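Local coordinates for putative uncharacterized protein PH0242 (Pyrococcus horikoshii, PDB 3VU1) that belongs to the archaeal AglB oligosaccharyltransferase family and is represented by its C-terminal globular domain, a largely beta-stranded structure carrying a calcium ion, at residues 62-67 and 77-82; 272-277 and 487-492; 299-304 and 332-337; 395-400 and 414-419. All coordinates share one frame; numbering follows the deposited sequence.

How the interactions relate
The four contacts form two groups. Interactions 1 and 4, with centres about 11 Å apart, touch each other: helix 60-69 and Trp82 lie against the face of hairpin 385-401/412-431 that carries Ile396, Leu398, Pro415 and Met417. Interactions 2 and 3, also about 11 Å apart, meet where Ala488 joins Gln335. The groups are far apart, with about 43 Å between the centres of interactions 3 and 4, although both reach the same large antiparallel sheet. Along the chain interaction 1 comes first, and interactions 3 and 4 are nested inside the long loop closed by interaction 2. The long strands of this sheet thus span the distance between the two groups.

Interaction 1: 62-67 and 77-82; sequences HILALF and VDFESW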
# COMPACT_ATOMS: atom_id res chain seq x y z
N HIS A 62 0.36 2.71 -13.37
CA HIS A 62 -0.77 1.79 -13.45
C HIS A 62 -0.84 0.96 -12.21
O HIS A 62 -1.96 0.59 -11.76
CB HIS A 62 -0.66 0.89 -14.66
CG HIS A 62 -0.86 1.61 -15.96
ND1 HIS A 62 -2.08 1.94 -16.41
CD2 HIS A 62 0.07 2.11 -16.88
CE1 HIS A 62 -1.96 2.59 -17.59
NE2 HIS A 62 -0.64 2.70 -17.87
N ILE A 63 0.32 0.66 -11.64
CA ILE A 63 0.35 -0.15 -10.43
C ILE A 63 -0.03 0.68 -9.19
O ILE A 63 -0.87 0.25 -8.36
CB ILE A 63 1.68 -0.93 -10.31
CG1 ILE A 63 1.92 -1.74 -11.59
CG2 ILE A 63 1.65 -1.84 -9.09
CD1 ILE A 63 0.73 -2.56 -12.09
N LEU A 64 0.53 1.88 -9.07
CA LEU A 64 0.04 2.80 -8.06
C LEU A 64 -1.49 2.98 -8.15
O LEU A 64 -2.18 2.99 -7.13
CB LEU A 64 0.76 4.16 -8.11
CG LEU A 64 2.23 4.17 -7.65
CD1 LEU A 64 2.81 5.59 -7.69
CD2 LEU A 64 2.42 3.59 -6.26
N ALA A 65 -2.02 3.10 -9.37
CA ALA A 65 -3.43 3.40 -9.50
C ALA A 65 -4.20 2.15 -9.15
O ALA A 65 -5.31 2.24 -8.62
CB ALA A 65 -3.78 3.90 -10.89
N LEU A 66 -3.61 0.98 -9.43
CA LEU A 66 -4.28 -0.28 -9.20
C LEU A 66 -4.50 -0.37 -7.70
O LEU A 66 -5.61 -0.61 -7.23
CB LEU A 66 -3.45 -1.47 -9.71
CG LEU A 66 -4.08 -2.88 -9.56
CD1 LEU A 66 -5.53 -2.97 -10.07
CD2 LEU A 66 -3.25 -3.94 -10.23
N PHE A 67 -3.43 -0.14 -6.94
CA PHE A 67 -3.56 -0.02 -5.49
C PHE A 67 -4.63 0.97 -5.04
O PHE A 67 -5.50 0.59 -4.27
CB PHE A 67 -2.21 0.36 -4.89
CG PHE A 67 -2.26 0.56 -3.42
CD1 PHE A 67 -2.64 -0.48 -2.57
CD2 PHE A 67 -1.92 1.80 -2.87
CE1 PHE A 67 -2.70 -0.29 -1.20
CE2 PHE A 67 -1.97 2.00 -1.48
CZ PHE A 67 -2.37 0.95 -0.65
N VAL A 77 -1.18 -5.23 -4.73
CA VAL A 77 -0.02 -5.07 -5.54
C VAL A 77 1.26 -5.44 -4.76
O VAL A 77 1.34 -5.27 -3.54
CB VAL A 77 -0.08 -3.62 -6.01
CG1 VAL A 77 1.29 -2.96 -5.98
CG2 VAL A 77 -0.80 -3.58 -7.34
N ASP A 78 2.26 -5.97 -5.46
CA ASP A 78 3.45 -6.43 -4.77
C ASP A 78 4.49 -5.32 -4.57
O ASP A 78 5.59 -5.32 -5.17
CB ASP A 78 4.01 -7.71 -5.41
CG ASP A 78 5.30 -8.20 -4.72
OD1 ASP A 78 5.47 -8.02 -3.50
OD2 ASP A 78 6.16 -8.78 -5.41
N PHE A 79 4.15 -4.38 -3.68
CA PHE A 79 5.09 -3.28 -3.35
C PHE A 79 6.44 -3.74 -2.80
O PHE A 79 7.43 -2.98 -2.89
CB PHE A 79 4.46 -2.29 -2.38
CG PHE A 79 3.37 -1.46 -2.97
CD1 PHE A 79 2.14 -1.33 -2.30
CD2 PHE A 79 3.55 -0.79 -4.18
CE1 PHE A 79 1.13 -0.54 -2.83
CE2 PHE A 79 2.54 -0.01 -4.70
CZ PHE A 79 1.33 0.12 -4.04
N GLU A 80 6.48 -4.94 -2.22
CA GLU A 80 7.74 -5.44 -1.67
C GLU A 80 8.82 -5.53 -2.76
O GLU A 80 9.97 -5.17 -2.51
CB GLU A 80 7.56 -6.78 -0.93
CG GLU A 80 8.88 -7.42 -0.48
CD GLU A 80 9.70 -6.55 0.48
OE1 GLU A 80 10.77 -7.02 0.98
OE2 GLU A 80 9.28 -5.40 0.74
N SER A 81 8.45 -5.99 -3.95
CA SER A 81 9.42 -6.12 -5.02
C SER A 81 10.06 -4.77 -5.36
O SER A 81 11.16 -4.73 -5.86
CB SER A 81 8.79 -6.73 -6.27
OG SER A 81 7.94 -5.79 -6.85
N TRP A 82 9.38 -3.67 -5.04
CA TRP A 82 9.99 -2.33 -5.18
C TRP A 82 10.78 -1.89 -4.00
O TRP A 82 11.30 -0.79 -4.04
CB TRP A 82 8.97 -1.23 -5.49
CG TRP A 82 8.06 -1.44 -6.68
CD1 TRP A 82 8.15 -2.41 -7.68
CD2 TRP A 82 6.89 -0.63 -7.03
NE1 TRP A 82 7.13 -2.28 -8.58
CE2 TRP A 82 6.34 -1.22 -8.25
CE3 TRP A 82 6.27 0.47 -6.49
CZ2 TRP A 82 5.22 -0.70 -8.88
CZ3 TRP A 82 5.14 0.99 -7.12
CH2 TRP A 82 4.63 0.41 -8.29
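Ile63, Leu64, Leu66 and Phe67 form an apolar interface between helix 60-69 and the loop leading to strand 86-90, deep in the domain. Phe67 and Phe79 make a T-shaped (edge-to-face) aromatic pair, and Val77, Phe79 and Trp82 supply the loop's share of the core. Phe79 points its CE1 edge at one face of the Phe67 ring, 3.6 Å from Phe67 CG, with the two planes at 82°. CG of Phe67 is anti to the backbone N (chi1 177°), which swings the ring off the helix to present that face. Phe236, stacked on Phe67, and Phe87 extend the cluster, and the side chain of Phe67 lies about 10 Å from the calcium ion, to which Glu76, next to Val77, is a ligand.

Branched aliphatic residues fill the angles between the rings. CG2 of Ile63 meets both methyls of Val77 and lies 3.8 Å from Trp82 CZ2. Leu66 CD2 reaches Val77 CG2 at 3.8 Å. Leu64, the residue after Ile63, points its CB away from the loop, yet its CD2 comes back to Phe79 CE2 and the edge of the indole, 3.9 Å from Trp82 CZ3; it also touches Trp33. No hydrogen bond crosses the interface; polar atoms of the loop are bonded within it or to residues such as Arg288, which pairs with the Asp78 carboxylate. Asp78 is the centre of an inverse gamma turn, and its carbonyl takes both Ser81 N and Ser81 OG, the hydroxyl at 2.9 Å from Asp78 O and nearly in line with the C=O bond.

Interaction 2: 272-277 and 487-492; sequences LSPGKH and SASAPH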
# COMPACT_ATOMS: atom_id res chain seq x y z
N LEU A 272 0.44 -6.82 26.36
CA LEU A 272 0.77 -8.17 26.79
C LEU A 272 1.70 -8.14 28.02
O LEU A 272 2.66 -7.38 28.07
CB LEU A 272 1.45 -8.95 25.66
CG LEU A 272 0.61 -9.54 24.53
CD1 LEU A 272 1.52 -10.04 23.42
CD2 LEU A 272 -0.30 -10.67 25.01
N SER A 273 1.40 -8.98 29.01
CA SER A 273 2.25 -9.11 30.21
C SER A 273 3.43 -9.99 29.91
O SER A 273 3.33 -10.90 29.09
CB SER A 273 1.44 -9.76 31.33
OG SER A 273 1.10 -11.10 30.98
N PRO A 274 4.56 -9.78 30.60
CA PRO A 274 5.62 -10.82 30.54
C PRO A 274 5.06 -12.14 31.10
O PRO A 274 4.07 -12.10 31.81
CB PRO A 274 6.72 -10.28 31.46
CG PRO A 274 6.42 -8.81 31.62
CD PRO A 274 4.94 -8.63 31.44
N GLY A 275 5.69 -13.27 30.81
CA GLY A 275 5.19 -14.58 31.23
C GLY A 275 4.73 -15.38 30.02
O GLY A 275 4.83 -14.90 28.87
N LYS A 276 4.20 -16.59 30.27
CA LYS A 276 3.72 -17.49 29.20
C LYS A 276 2.42 -17.03 28.57
O LYS A 276 1.53 -16.54 29.26
CB LYS A 276 3.56 -18.93 29.69
CG LYS A 276 4.90 -19.60 29.92
CD LYS A 276 4.80 -21.04 30.41
CE LYS A 276 6.19 -21.49 30.87
NZ LYS A 276 6.29 -22.98 30.99
N HIS A 277 2.33 -17.19 27.26
CA HIS A 277 1.09 -16.91 26.57
C HIS A 277 0.86 -17.91 25.48
O HIS A 277 1.81 -18.47 24.89
CB HIS A 277 1.14 -15.53 25.93
CG HIS A 277 1.12 -14.38 26.90
ND1 HIS A 277 -0.04 -13.76 27.28
CD2 HIS A 277 2.17 -13.69 27.54
CE1 HIS A 277 0.26 -12.72 28.11
NE2 HIS A 277 1.61 -12.68 28.27
N SER A 487 2.93 -3.19 23.14
CA SER A 487 3.46 -2.72 24.43
C SER A 487 3.32 -3.80 25.47
O SER A 487 2.30 -4.52 25.49
CB SER A 487 2.68 -1.52 24.92
OG SER A 487 2.91 -0.42 24.08
N ALA A 488 4.32 -3.91 26.34
CA ALA A 488 4.17 -4.74 27.53
C ALA A 488 3.25 -4.07 28.57
O ALA A 488 3.07 -2.86 28.60
CB ALA A 488 5.52 -5.08 28.11
N SER A 489 2.61 -4.87 29.41
CA SER A 489 1.82 -4.31 30.50
C SER A 489 2.72 -4.16 31.72
O SER A 489 3.76 -4.84 31.80
CB SER A 489 0.65 -5.23 30.80
OG SER A 489 1.12 -6.49 31.27
N ALA A 490 2.34 -3.28 32.66
CA ALA A 490 2.95 -3.24 34.01
C ALA A 490 2.92 -4.64 34.65
O ALA A 490 1.91 -5.34 34.51
CB ALA A 490 2.20 -2.25 34.87
N PRO A 491 4.01 -5.06 35.35
CA PRO A 491 4.00 -6.45 35.88
C PRO A 491 3.37 -6.65 37.28
O PRO A 491 3.25 -7.79 37.75
CB PRO A 491 5.50 -6.85 35.85
CG PRO A 491 6.25 -5.63 35.43
CD PRO A 491 5.32 -4.44 35.55
N HIS A 492 2.95 -5.55 37.93
CA HIS A 492 2.14 -5.60 39.17
C HIS A 492 1.56 -4.23 39.55
O HIS A 492 1.76 -3.26 38.79
CB HIS A 492 2.91 -6.31 40.32
CG HIS A 492 4.14 -5.57 40.83
ND1 HIS A 492 4.07 -4.47 41.62
CD2 HIS A 492 5.50 -5.85 40.68
CE1 HIS A 492 5.31 -4.05 41.93
NE2 HIS A 492 6.19 -4.90 41.35
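Ser489 lies against Leu272 and Ser273 at the surface end of the domain, where the chain leaving strand 464-487 runs beside the loop before strand 275-285. Its CB sits 4.0 Å from Leu272 O. Beyond it, OG is turned back between its own backbone N and carbonyl carbon (chi1 64°) and lies beside CA and CB of Ser273, 3.3 Å from Ser273 CB. The hydroxyl also comes near Ser273 N, but the angle is too poor for a hydrogen bond, so the side chain makes a packing contact here.

The polar grip comes from the main chain. Leu272 N donates to Ser487 O at 3.1 Å, and Ser489 N donates to Leu272 O at 2.8 Å. Together they make a single beta bridge between Leu272 and Ala488, whose small side chain fits beside Tyr337. Leu272 turns its own side chain away, and CD2 covers one face of the His277 ring.

His277 secures the loop from within: NE2 donates to Ser273 O at 2.6 Å, while ND1 is bonded to Asp260. Pro274, whose ring restrains phi, stiffens the loop and sets CD 4.0 Å from Ser489 O. Gly275 then adopts backbone angles (phi 112°, psi -178°) that residues with a side chain seldom take.

Because the bridge uses only backbone atoms, it does not depend on side-chain identity; the short side chains of Ala488 and Ser489 lie close against Leu272, Ser273 and Tyr337. With acceptors opposite both its nitrogens, His277 may well be protonated.

Interaction 3: 299-304 and 332-337; sequences ALNGTK and PTAQKY
The Tyr337 ring meets Ala299 obliquely, CD2 lying 4.3 Å from Ala299 CB, while its edge turns to Pro332, with OH donating to Pro332 O at 2.8 Å. That bond ties the start of the loop 332-335 to the strand that follows it, and the CB of Ala299 settles among Pro332 CG, Ala334 CB and the ring, a close-packed place that the single methyl of alanine suits. A second flat group is the Asn301 amide. With CG beside its backbone N (chi1 -70°), OD1 accepts Gln335 N at 3.2 Å, the donor tilted 18° from the amide carbonyl plane.

Here the pairing is irregular: Gln335 and Lys336 both face Leu300 in a classic beta bulge. Leu300 O takes Lys336 N at 3.1 Å and, weakly, Gln335 N, whereas Leu300 N donates to Lys336 O at 3.0 Å. A type II' turn from Asn301 to Lys304 reverses the chain, with Gly302 at its second position, where phi is positive (68°).

In the sheet, strand 293-301 is flanked by strands 304-314 and 336-356. Ile306 touches Ala299 and Ala334 from the former, and Tyr337 bonds through its backbone to Val486 of strand 464-487.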
# COMPACT_ATOMS: atom_id res chain seq x y z
N ALA A 299 12.09 -8.66 22.12
CA ALA A 299 11.82 -7.82 23.29
C ALA A 299 12.67 -6.57 23.19
O ALA A 299 13.87 -6.64 22.90
CB ALA A 299 12.14 -8.56 24.59
N LEU A 300 12.06 -5.43 23.46
CA LEU A 300 12.75 -4.16 23.32
C LEU A 300 12.58 -3.25 24.51
O LEU A 300 11.46 -3.06 24.99
CB LEU A 300 12.25 -3.41 22.07
CG LEU A 300 12.83 -3.76 20.70
CD1 LEU A 300 11.93 -4.77 20.04
CD2 LEU A 300 12.91 -2.50 19.85
N ASN A 301 13.70 -2.68 24.95
CA ASN A 301 13.70 -1.51 25.83
C ASN A 301 14.07 -0.27 25.02
O ASN A 301 15.23 -0.04 24.69
CB ASN A 301 14.69 -1.71 26.98
CG ASN A 301 14.23 -2.75 27.99
OD1 ASN A 301 13.04 -2.88 28.27
ND2 ASN A 301 15.18 -3.49 28.54
N GLY A 302 13.06 0.53 24.70
CA GLY A 302 13.23 1.70 23.84
C GLY A 302 13.57 1.29 22.42
O GLY A 302 12.68 0.92 21.65
N THR A 303 14.85 1.36 22.08
CA THR A 303 15.31 0.98 20.75
C THR A 303 16.34 -0.14 20.85
O THR A 303 16.81 -0.62 19.83
CB THR A 303 15.89 2.17 19.92
OG1 THR A 303 17.21 2.50 20.38
CG2 THR A 303 14.95 3.45 19.96
N LYS A 304 16.67 -0.57 22.06
CA LYS A 304 17.57 -1.69 22.28
C LYS A 304 16.82 -3.03 22.31
O LYS A 304 15.84 -3.19 23.05
CB LYS A 304 18.32 -1.50 23.60
CG LYS A 304 19.15 -2.69 24.08
CD LYS A 304 20.01 -2.31 25.28
CE LYS A 304 21.05 -1.25 24.93
NZ LYS A 304 21.71 -0.66 26.12
N PRO A 332 9.90 -12.12 28.07
CA PRO A 332 10.60 -11.52 29.20
C PRO A 332 10.06 -10.14 29.45
O PRO A 332 9.37 -9.59 28.58
CB PRO A 332 12.03 -11.39 28.69
CG PRO A 332 11.89 -11.20 27.22
CD PRO A 332 10.70 -12.04 26.83
N THR A 333 10.39 -9.57 30.60
CA THR A 333 9.98 -8.20 30.93
C THR A 333 10.74 -7.26 29.99
O THR A 333 11.91 -7.50 29.70
CB THR A 333 10.31 -7.86 32.41
OG1 THR A 333 11.70 -8.02 32.58
CG2 THR A 333 9.64 -8.84 33.40
N ALA A 334 10.08 -6.21 29.52
CA ALA A 334 10.62 -5.29 28.51
C ALA A 334 9.58 -4.24 28.25
O ALA A 334 8.43 -4.41 28.65
CB ALA A 334 10.91 -6.03 27.21
N GLN A 335 9.95 -3.16 27.58
CA GLN A 335 8.98 -2.10 27.30
C GLN A 335 7.95 -2.51 26.25
O GLN A 335 6.78 -2.21 26.40
CB GLN A 335 9.67 -0.79 26.90
CG GLN A 335 8.66 0.29 26.52
CD GLN A 335 9.28 1.58 26.03
OE1 GLN A 335 8.55 2.54 25.76
NE2 GLN A 335 10.61 1.63 25.92
N LYS A 336 8.39 -3.17 25.18
CA LYS A 336 7.48 -3.57 24.13
C LYS A 336 7.94 -4.82 23.38
O LYS A 336 9.11 -5.19 23.46
CB LYS A 336 7.24 -2.43 23.14
CG LYS A 336 8.47 -1.94 22.41
CD LYS A 336 8.06 -0.94 21.35
CE LYS A 336 9.27 -0.25 20.74
NZ LYS A 336 8.79 0.77 19.76
N TYR A 337 7.01 -5.48 22.68
CA TYR A 337 7.34 -6.67 21.87
C TYR A 337 7.12 -6.43 20.37
O TYR A 337 6.08 -5.89 19.94
CB TYR A 337 6.62 -7.94 22.35
CG TYR A 337 6.69 -8.14 23.85
CD1 TYR A 337 5.61 -7.79 24.66
CD2 TYR A 337 7.83 -8.64 24.46
CE1 TYR A 337 5.65 -7.96 26.03
CE2 TYR A 337 7.89 -8.81 25.83
CZ TYR A 337 6.79 -8.46 26.61
OH TYR A 337 6.82 -8.61 27.98

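Interaction 4: 395-400 and 414-419; sequences FIYLVR and EPHMDT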
# COMPACT_ATOMS: atom_id res chain seq x y z
N PHE A 395 7.34 -7.12 -15.82
CA PHE A 395 6.43 -6.70 -16.88
C PHE A 395 5.21 -6.02 -16.28
O PHE A 395 4.44 -6.63 -15.52
CB PHE A 395 5.93 -7.91 -17.67
CG PHE A 395 6.93 -8.50 -18.62
CD1 PHE A 395 6.74 -8.38 -19.99
CD2 PHE A 395 8.05 -9.18 -18.15
CE1 PHE A 395 7.65 -8.93 -20.88
CE2 PHE A 395 8.97 -9.73 -19.03
CZ PHE A 395 8.77 -9.60 -20.40
N ILE A 396 5.02 -4.75 -16.60
CA ILE A 396 3.78 -4.09 -16.25
C ILE A 396 3.01 -3.97 -17.54
O ILE A 396 3.52 -3.41 -18.54
CB ILE A 396 4.01 -2.70 -15.63
CG1 ILE A 396 4.49 -2.85 -14.19
CG2 ILE A 396 2.71 -1.90 -15.66
CD1 ILE A 396 5.08 -1.58 -13.57
N TYR A 397 1.79 -4.50 -17.53
CA TYR A 397 0.95 -4.45 -18.72
C TYR A 397 -0.54 -4.30 -18.43
O TYR A 397 -0.97 -4.44 -17.28
CB TYR A 397 1.19 -5.69 -19.57
CG TYR A 397 0.96 -7.00 -18.84
CD1 TYR A 397 -0.25 -7.70 -19.00
CD2 TYR A 397 1.94 -7.56 -18.02
CE1 TYR A 397 -0.48 -8.90 -18.37
CE2 TYR A 397 1.72 -8.77 -17.39
CZ TYR A 397 0.51 -9.44 -17.56
OH TYR A 397 0.27 -10.65 -16.95
N LEU A 398 -1.31 -4.01 -19.47
CA LEU A 398 -2.76 -3.84 -19.37
C LEU A 398 -3.50 -4.96 -20.10
O LEU A 398 -3.04 -5.46 -21.13
CB LEU A 398 -3.18 -2.49 -19.94
CG LEU A 398 -2.47 -1.25 -19.38
CD1 LEU A 398 -3.17 0.03 -19.86
CD2 LEU A 398 -2.38 -1.29 -17.86
N VAL A 399 -4.66 -5.34 -19.58
CA VAL A 399 -5.53 -6.27 -20.31
C VAL A 399 -6.92 -5.68 -20.42
O VAL A 399 -7.59 -5.46 -19.41
CB VAL A 399 -5.58 -7.68 -19.70
CG1 VAL A 399 -6.50 -8.58 -20.53
CG2 VAL A 399 -4.18 -8.29 -19.62
N ARG A 400 -7.34 -5.40 -21.65
CA ARG A 400 -8.61 -4.75 -21.87
C ARG A 400 -9.71 -5.63 -21.32
O ARG A 400 -9.70 -6.85 -21.49
CB ARG A 400 -8.86 -4.47 -23.36
CG ARG A 400 -9.91 -3.39 -23.62
CD ARG A 400 -10.82 -3.70 -24.79
NE ARG A 400 -10.06 -4.28 -25.87
CZ ARG A 400 -10.52 -5.13 -26.78
NH1 ARG A 400 -11.80 -5.49 -26.78
NH2 ARG A 400 -9.69 -5.60 -27.70
N GLU A 414 -7.29 -3.38 -17.31
CA GLU A 414 -6.89 -3.87 -16.00
C GLU A 414 -5.38 -4.03 -15.92
O GLU A 414 -4.81 -4.74 -16.73
CB GLU A 414 -7.57 -5.20 -15.73
CG GLU A 414 -7.64 -5.54 -14.26
CD GLU A 414 -8.95 -6.24 -13.96
OE1 GLU A 414 -8.93 -7.49 -13.75
OE2 GLU A 414 -10.00 -5.54 -13.98
N PRO A 415 -4.71 -3.33 -14.97
CA PRO A 415 -3.24 -3.47 -14.90
C PRO A 415 -2.76 -4.74 -14.25
O PRO A 415 -3.40 -5.23 -13.35
CB PRO A 415 -2.80 -2.26 -14.07
CG PRO A 415 -4.04 -1.72 -13.47
CD PRO A 415 -5.19 -2.10 -14.32
N HIS A 416 -1.61 -5.24 -14.70
CA HIS A 416 -0.94 -6.41 -14.16
C HIS A 416 0.53 -6.12 -13.95
O HIS A 416 1.14 -5.35 -14.69
CB HIS A 416 -1.04 -7.57 -15.13
CG HIS A 416 -2.44 -8.11 -15.34
ND1 HIS A 416 -2.85 -9.30 -14.82
CD2 HIS A 416 -3.51 -7.62 -16.10
CE1 HIS A 416 -4.13 -9.55 -15.21
NE2 HIS A 416 -4.53 -8.53 -15.99
N MET A 417 1.13 -6.76 -12.94
CA MET A 417 2.56 -6.70 -12.76
C MET A 417 3.12 -8.09 -12.46
O MET A 417 2.87 -8.65 -11.37
CB MET A 417 2.92 -5.72 -11.65
CG MET A 417 4.41 -5.72 -11.37
SD MET A 417 4.91 -4.42 -10.22
CE MET A 417 4.58 -5.26 -8.68
N ASP A 418 3.87 -8.65 -13.41
CA ASP A 418 4.56 -9.93 -13.22
C ASP A 418 6.07 -9.74 -13.08
O ASP A 418 6.70 -9.00 -13.86
CB ASP A 418 4.24 -10.91 -14.34
CG ASP A 418 2.74 -10.95 -14.69
OD1 ASP A 418 2.42 -11.24 -15.89
OD2 ASP A 418 1.87 -10.68 -13.81
N THR A 419 6.64 -10.38 -12.07
CA THR A 419 8.07 -10.37 -11.86
C THR A 419 8.55 -11.81 -11.92
O THR A 419 7.80 -12.73 -11.59
CB THR A 419 8.44 -9.82 -10.47
OG1 THR A 419 7.96 -10.72 -9.47
CG2 THR A 419 7.86 -8.45 -10.24
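Phe395 and Asp418 open an antiparallel beta hairpin in which strands 385-401 and 412-431 alternate hydrogen-bonded and non-hydrogen-bonded pairs. Phe395 N donates to Asp418 O at 2.8 Å, and its ring leads off toward helix 448-460, where Ile449 and Leu456 receive it. Ile396 points to the other face; its CG1 packs 4.0 Å from Met417 CG, and Ile63 of helix 60-69 touches the same side chain.

Tyr397 dominates the face it shares with His416 and Asp418. Its CG stands between backbone N and carbonyl carbon (chi1 57°), which lays the ring across the neighbouring strand. His416 CB sits over one ring face in a CH-pi contact, 3.6 Å from the centroid. The imidazole runs almost parallel to the phenol but is slid so far aside that they barely overlap. Tyr397 OH donates to Asp418 OD1, a bond whose modelled length is too short to be pressed; Tyr452 OH bonds to the same oxygen.

Leu398 sets CD2 3.9 Å from Pro415 CB. Proline suits this non-hydrogen-bonded pair, where its nitrogen owes no bond to strand 385-401. Val399 follows, its beta-branch suited to a strand, with CG2 3.6 Å from His416 CD2. Opposite it, Glu414 sends its carboxylate to Arg70, while Glu414 N donates to Val399 O at 3.0 Å.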